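Long-range contact in CsuC (Acinetobacter baumannii, PDB 6FJY), which probably acts as the periplasmic chaperone of archaic Csu pili, holding the tip adhesin CsuE in a pre-assembly complex by donor-strand complementation: residues 1-13 and 20-33. Numbering follows the deposited sequence.
Sequences ATFLIWPIYPKIE and AVWLQNTGKTDAMV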
loop_
_atom_site.group_PDB
_atom_site.type_symbol
_atom_site.label_atom_id
_atom_site.label_comp_id
_atom_site.label_asym_id
_atom_site.label_seq_id
_atom_site.Cartn_x
_atom_site.Cartn_y
_atom_site.Cartn_z
ATOM N N ALA A 1 -21.212 -1.293 -2.456
ATOM C CA ALA A 1 -20.062 -2.155 -2.723
ATOM C C ALA A 1 -18.842 -1.735 -1.903
ATOM O O ALA A 1 -18.402 -0.585 -1.974
ATOM C CB ALA A 1 -19.726 -2.141 -4.208
ATOM N N THR A 2 -18.268 -2.689 -1.169
ATOM C CA THR A 2 -17.109 -2.428 -0.326
ATOM C C THR A 2 -15.855 -2.740 -1.131
ATOM O O THR A 2 -15.561 -3.906 -1.414
ATOM C CB THR A 2 -17.150 -3.274 0.945
ATOM O OG1 THR A 2 -16.957 -4.654 0.611
ATOM C CG2 THR A 2 -18.484 -3.111 1.666
ATOM N N PHE A 3 -15.107 -1.695 -1.470
ATOM C CA PHE A 3 -13.906 -1.794 -2.278
ATOM C C PHE A 3 -12.661 -1.677 -1.409
ATOM O O PHE A 3 -12.573 -0.817 -0.529
ATOM C CB PHE A 3 -13.901 -0.700 -3.337
ATOM C CG PHE A 3 -13.111 -1.041 -4.538
ATOM C CD1 PHE A 3 -13.403 -2.179 -5.262
ATOM C CD2 PHE A 3 -12.090 -0.209 -4.968
ATOM C CE1 PHE A 3 -12.677 -2.502 -6.389
ATOM C CE2 PHE A 3 -11.358 -0.522 -6.096
ATOM C CZ PHE A 3 -11.652 -1.674 -6.807
ATOM N N LEU A 4 -11.693 -2.534 -1.691
ATOM C CA LEU A 4 -10.395 -2.558 -1.039
ATOM C C LEU A 4 -9.314 -2.447 -2.106
ATOM O O LEU A 4 -9.257 -3.275 -3.022
ATOM C CB LEU A 4 -10.252 -3.842 -0.219
ATOM C CG LEU A 4 -8.949 -4.240 0.453
ATOM C CD1 LEU A 4 -9.275 -4.946 1.740
ATOM C CD2 LEU A 4 -8.179 -5.162 -0.452
ATOM N N ILE A 5 -8.490 -1.407 -2.018
ATOM C CA ILE A 5 -7.426 -1.161 -2.984
ATOM C C ILE A 5 -6.137 -0.859 -2.222
ATOM O O ILE A 5 -6.101 0.052 -1.387
ATOM C CB ILE A 5 -7.780 -0.023 -3.965
ATOM C CG1 ILE A 5 -6.564 0.348 -4.805
ATOM C CG2 ILE A 5 -8.333 1.186 -3.234
ATOM C CD1 ILE A 5 -6.883 1.326 -5.889
ATOM N N TRP A 6 -5.090 -1.636 -2.499
ATOM C CA TRP A 6 -3.789 -1.511 -1.854
ATOM C C TRP A 6 -2.727 -2.048 -2.798
ATOM O O TRP A 6 -3.016 -2.935 -3.614
ATOM C CB TRP A 6 -3.714 -2.283 -0.527
ATOM C CG TRP A 6 -3.873 -3.759 -0.706
ATOM C CD1 TRP A 6 -5.022 -4.423 -0.990
ATOM C CD2 TRP A 6 -2.842 -4.756 -0.624
ATOM N NE1 TRP A 6 -4.778 -5.772 -1.098
ATOM C CE2 TRP A 6 -3.447 -6.003 -0.868
ATOM C CE3 TRP A 6 -1.467 -4.712 -0.370
ATOM C CZ2 TRP A 6 -2.736 -7.199 -0.847
ATOM C CZ3 TRP A 6 -0.752 -5.903 -0.361
ATOM C CH2 TRP A 6 -1.392 -7.132 -0.597
ATOM N N PRO A 7 -1.487 -1.545 -2.706
ATOM C CA PRO A 7 -1.141 -0.439 -1.797
ATOM C C PRO A 7 -1.515 0.958 -2.307
ATOM O O PRO A 7 -1.601 1.190 -3.514
ATOM C CB PRO A 7 0.384 -0.580 -1.641
ATOM C CG PRO A 7 0.840 -1.230 -2.898
ATOM C CD PRO A 7 -0.299 -2.149 -3.333
ATOM N N ILE A 8 -1.775 1.872 -1.364
ATOM C CA ILE A 8 -2.085 3.257 -1.710
ATOM C C ILE A 8 -0.840 4.142 -1.821
ATOM O O ILE A 8 -0.965 5.323 -2.176
ATOM C CB ILE A 8 -3.089 3.835 -0.694
ATOM C CG1 ILE A 8 -2.596 3.607 0.723
ATOM C CG2 ILE A 8 -4.485 3.184 -0.865
ATOM C CD1 ILE A 8 -3.590 4.072 1.764
ATOM N N TYR A 9 0.355 3.607 -1.540
ATOM C CA TYR A 9 1.624 4.291 -1.805
ATOM C C TYR A 9 2.520 3.386 -2.635
ATOM O O TYR A 9 3.587 2.965 -2.182
ATOM C CB TYR A 9 2.327 4.692 -0.507
ATOM C CG TYR A 9 1.546 5.651 0.360
ATOM C CD1 TYR A 9 1.209 6.921 -0.092
ATOM C CD2 TYR A 9 1.133 5.286 1.626
ATOM C CE1 TYR A 9 0.496 7.810 0.710
ATOM C CE2 TYR A 9 0.419 6.160 2.429
ATOM C CZ TYR A 9 0.101 7.416 1.965
ATOM O OH TYR A 9 -0.612 8.269 2.768
ATOM N N PRO A 10 2.117 3.061 -3.860
ATOM C CA PRO A 10 2.930 2.174 -4.692
ATOM C C PRO A 10 4.125 2.892 -5.313
ATOM O O PRO A 10 4.177 4.123 -5.410
ATOM C CB PRO A 10 1.940 1.711 -5.761
ATOM C CG PRO A 10 1.051 2.899 -5.944
ATOM C CD PRO A 10 0.907 3.505 -4.569
ATOM N N LYS A 11 5.099 2.081 -5.725
ATOM C CA LYS A 11 6.302 2.566 -6.385
ATOM C C LYS A 11 6.908 1.442 -7.209
ATOM O O LYS A 11 6.670 0.259 -6.949
ATOM C CB LYS A 11 7.348 3.134 -5.409
ATOM C CG LYS A 11 7.307 2.616 -3.974
ATOM C CD LYS A 11 7.719 1.172 -3.821
ATOM C CE LYS A 11 7.465 0.710 -2.375
ATOM N NZ LYS A 11 7.807 -0.727 -2.107
ATOM N N ILE A 12 7.668 1.842 -8.226
ATOM C CA ILE A 12 8.367 0.947 -9.143
ATOM C C ILE A 12 9.855 1.256 -9.020
ATOM O O ILE A 12 10.299 2.347 -9.399
ATOM C CB ILE A 12 7.888 1.137 -10.587
ATOM C CG1 ILE A 12 6.360 1.227 -10.625
ATOM C CG2 ILE A 12 8.391 -0.007 -11.470
ATOM C CD1 ILE A 12 5.776 1.371 -12.021
ATOM N N GLU A 13 10.624 0.315 -8.476
ATOM C CA GLU A 13 12.043 0.557 -8.264
ATOM C C GLU A 13 12.797 0.531 -9.596
ATOM O O GLU A 13 12.259 0.155 -10.650
ATOM C CB GLU A 13 12.621 -0.462 -7.281
ATOM C CG GLU A 13 11.901 -0.509 -5.926
ATOM C CD GLU A 13 12.161 0.689 -5.051
ATOM O OE1 GLU A 13 13.020 1.522 -5.405
ATOM O OE2 GLU A 13 11.505 0.792 -3.995
ATOM N N ALA A 20 2.469 -4.046 -8.763
ATOM C CA ALA A 20 1.084 -4.493 -8.731
ATOM C C ALA A 20 0.305 -3.761 -7.646
ATOM O O ALA A 20 0.836 -3.456 -6.574
ATOM C CB ALA A 20 0.999 -6.018 -8.498
ATOM N N VAL A 21 -0.960 -3.485 -7.942
ATOM C CA VAL A 21 -1.927 -2.982 -6.975
ATOM C C VAL A 21 -3.116 -3.926 -7.004
ATOM O O VAL A 21 -3.540 -4.357 -8.080
ATOM C CB VAL A 21 -2.362 -1.536 -7.273
ATOM C CG1 VAL A 21 -3.504 -1.134 -6.358
ATOM C CG2 VAL A 21 -1.176 -0.565 -7.081
ATOM N N TRP A 22 -3.610 -4.298 -5.829
ATOM C CA TRP A 22 -4.692 -5.262 -5.728
ATOM C C TRP A 22 -6.028 -4.550 -5.618
ATOM O O TRP A 22 -6.156 -3.532 -4.933
ATOM C CB TRP A 22 -4.472 -6.191 -4.539
ATOM C CG TRP A 22 -3.268 -7.040 -4.734
ATOM C CD1 TRP A 22 -2.074 -6.915 -4.099
ATOM C CD2 TRP A 22 -3.127 -8.133 -5.647
ATOM N NE1 TRP A 22 -1.195 -7.866 -4.552
ATOM C CE2 TRP A 22 -1.817 -8.629 -5.502
ATOM C CE3 TRP A 22 -3.982 -8.752 -6.558
ATOM C CZ2 TRP A 22 -1.338 -9.707 -6.243
ATOM C CZ3 TRP A 22 -3.506 -9.834 -7.288
ATOM C CH2 TRP A 22 -2.196 -10.289 -7.134
ATOM N N LEU A 23 -7.014 -5.085 -6.329
ATOM C CA LEU A 23 -8.389 -4.610 -6.295
ATOM C C LEU A 23 -9.244 -5.770 -5.815
ATOM O O LEU A 23 -9.331 -6.796 -6.501
ATOM C CB LEU A 23 -8.832 -4.181 -7.690
ATOM C CG LEU A 23 -8.113 -2.942 -8.224
ATOM C CD1 LEU A 23 -8.620 -2.570 -9.614
ATOM C CD2 LEU A 23 -8.214 -1.780 -7.248
ATOM N N GLN A 24 -9.873 -5.610 -4.650
ATOM C CA GLN A 24 -10.628 -6.683 -4.028
ATOM C C GLN A 24 -11.997 -6.182 -3.579
ATOM O O GLN A 24 -12.103 -5.174 -2.875
ATOM C CB GLN A 24 -9.832 -7.274 -2.858
ATOM C CG GLN A 24 -10.429 -8.556 -2.282
ATOM C CD GLN A 24 -9.436 -9.278 -1.407
ATOM O OE1 GLN A 24 -8.321 -8.798 -1.202
ATOM N NE2 GLN A 24 -9.821 -10.434 -0.896
ATOM N N ASN A 25 -13.040 -6.875 -4.026
ATOM C CA ASN A 25 -14.426 -6.605 -3.646
ATOM C C ASN A 25 -14.826 -7.602 -2.567
ATOM O O ASN A 25 -14.985 -8.798 -2.849
ATOM C CB ASN A 25 -15.351 -6.718 -4.857
ATOM C CG ASN A 25 -16.779 -6.282 -4.560
ATOM O OD1 ASN A 25 -17.282 -6.428 -3.445
ATOM N ND2 ASN A 25 -17.447 -5.759 -5.580
ATOM N N THR A 26 -15.002 -7.114 -1.340
ATOM C CA THR A 26 -15.465 -7.936 -0.229
ATOM C C THR A 26 -16.961 -7.801 0.035
ATOM O O THR A 26 -17.475 -8.453 0.953
ATOM C CB THR A 26 -14.676 -7.603 1.040
ATOM O OG1 THR A 26 -14.607 -6.179 1.198
ATOM C CG2 THR A 26 -13.274 -8.201 0.970
ATOM N N GLY A 27 -17.663 -6.974 -0.737
ATOM C CA GLY A 27 -19.091 -6.798 -0.582
ATOM C C GLY A 27 -19.880 -7.903 -1.258
ATOM O O GLY A 27 -19.362 -8.962 -1.614
ATOM N N LYS A 28 -21.183 -7.666 -1.380
ATOM C CA LYS A 28 -22.069 -8.605 -2.054
ATOM C C LYS A 28 -22.540 -8.123 -3.421
ATOM O O LYS A 28 -23.206 -8.882 -4.131
ATOM C CB LYS A 28 -23.274 -8.913 -1.158
ATOM C CG LYS A 28 -22.905 -9.645 0.127
ATOM C CD LYS A 28 -24.141 -10.111 0.877
ATOM C CE LYS A 28 -23.784 -10.818 2.177
ATOM N NZ LYS A 28 -23.033 -12.084 1.947
ATOM N N THR A 29 -22.181 -6.908 -3.824
ATOM C CA THR A 29 -22.573 -6.353 -5.111
ATOM C C THR A 29 -21.345 -6.157 -5.990
ATOM O O THR A 29 -20.250 -5.879 -5.499
ATOM C CB THR A 29 -23.313 -5.013 -4.948
ATOM O OG1 THR A 29 -22.454 -4.060 -4.303
ATOM C CG2 THR A 29 -24.625 -5.186 -4.144
ATOM N N ASP A 30 -21.538 -6.324 -7.299
ATOM C CA ASP A 30 -20.472 -6.099 -8.259
ATOM C C ASP A 30 -20.178 -4.606 -8.399
ATOM O O ASP A 30 -21.006 -3.746 -8.080
ATOM C CB ASP A 30 -20.836 -6.683 -9.624
ATOM C CG ASP A 30 -21.150 -8.163 -9.556
ATOM O OD1 ASP A 30 -20.938 -8.754 -8.483
ATOM O OD2 ASP A 30 -21.596 -8.729 -10.574
ATOM N N ALA A 31 -18.973 -4.308 -8.900
ATOM C CA ALA A 31 -18.519 -2.944 -9.133
ATOM C C ALA A 31 -17.706 -2.888 -10.420
ATOM O O ALA A 31 -17.084 -3.872 -10.822
ATOM C CB ALA A 31 -17.672 -2.428 -7.969
ATOM N N MET A 32 -17.755 -1.739 -11.083
ATOM C CA MET A 32 -16.946 -1.461 -12.259
ATOM C C MET A 32 -15.859 -0.473 -11.873
ATOM O O MET A 32 -16.115 0.497 -11.148
ATOM C CB MET A 32 -17.790 -0.888 -13.404
ATOM C CG MET A 32 -17.035 -0.700 -14.731
ATOM S SD MET A 32 -16.831 -2.225 -15.658
ATOM C CE MET A 32 -18.485 -2.855 -15.492
ATOM N N VAL A 33 -14.652 -0.717 -12.373
ATOM C CA VAL A 33 -13.484 0.090 -12.046
ATOM C C VAL A 33 -12.785 0.518 -13.327
ATOM O O VAL A 33 -12.467 -0.317 -14.179
ATOM C CB VAL A 33 -12.510 -0.694 -11.147
ATOM C CG1 VAL A 33 -11.333 0.155 -10.787
ATOM C CG2 VAL A 33 -13.237 -1.171 -9.902
#
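Trp-6 and Trp-22 form a hydrogen-bonded pair across two antiparallel strands, 3-6 and 20-25, their side chains running alongside each other, with Trp-22 N giving a 2.7 Å bond to Trp-6 O. From CB outward, the Trp-6 side chain leaves the sheet on the face shared with Leu-4 and Gln-24, and chi1 of 63° sets CG between the backbone N and carbonyl carbon, swinging the indole towards the partner strand. NE1 then lies 3.5 Å from Trp-22 CB. Further along, CZ2 comes within 3.3 Å of Trp-22 CD1, and CE2 and the outermost CH2 also reach that atom, at 3.6 Å each; it sits over one face of the Trp-6 ring towards its rim, the ring planes inclined at 36°. On the other face, Phe-3 CZ touches both Leu-23 CD2 and Val-33 CG2, each at 3.5 Å, bringing strand 31-33 into the same apolar layer. At the far end, the hydroxyls of Thr-2 and Thr-26 share a hydrogen bond, OG1 to OG1 2.9 Å. Within this chain's Ig-like, PapD-type N-terminal domain, strand 20-25 links strand 3-6 to strand 69-76, Ile-5 packs inward on Val-92 and Ile-118, and Leu-4 and Trp-6 pack against another protein chain.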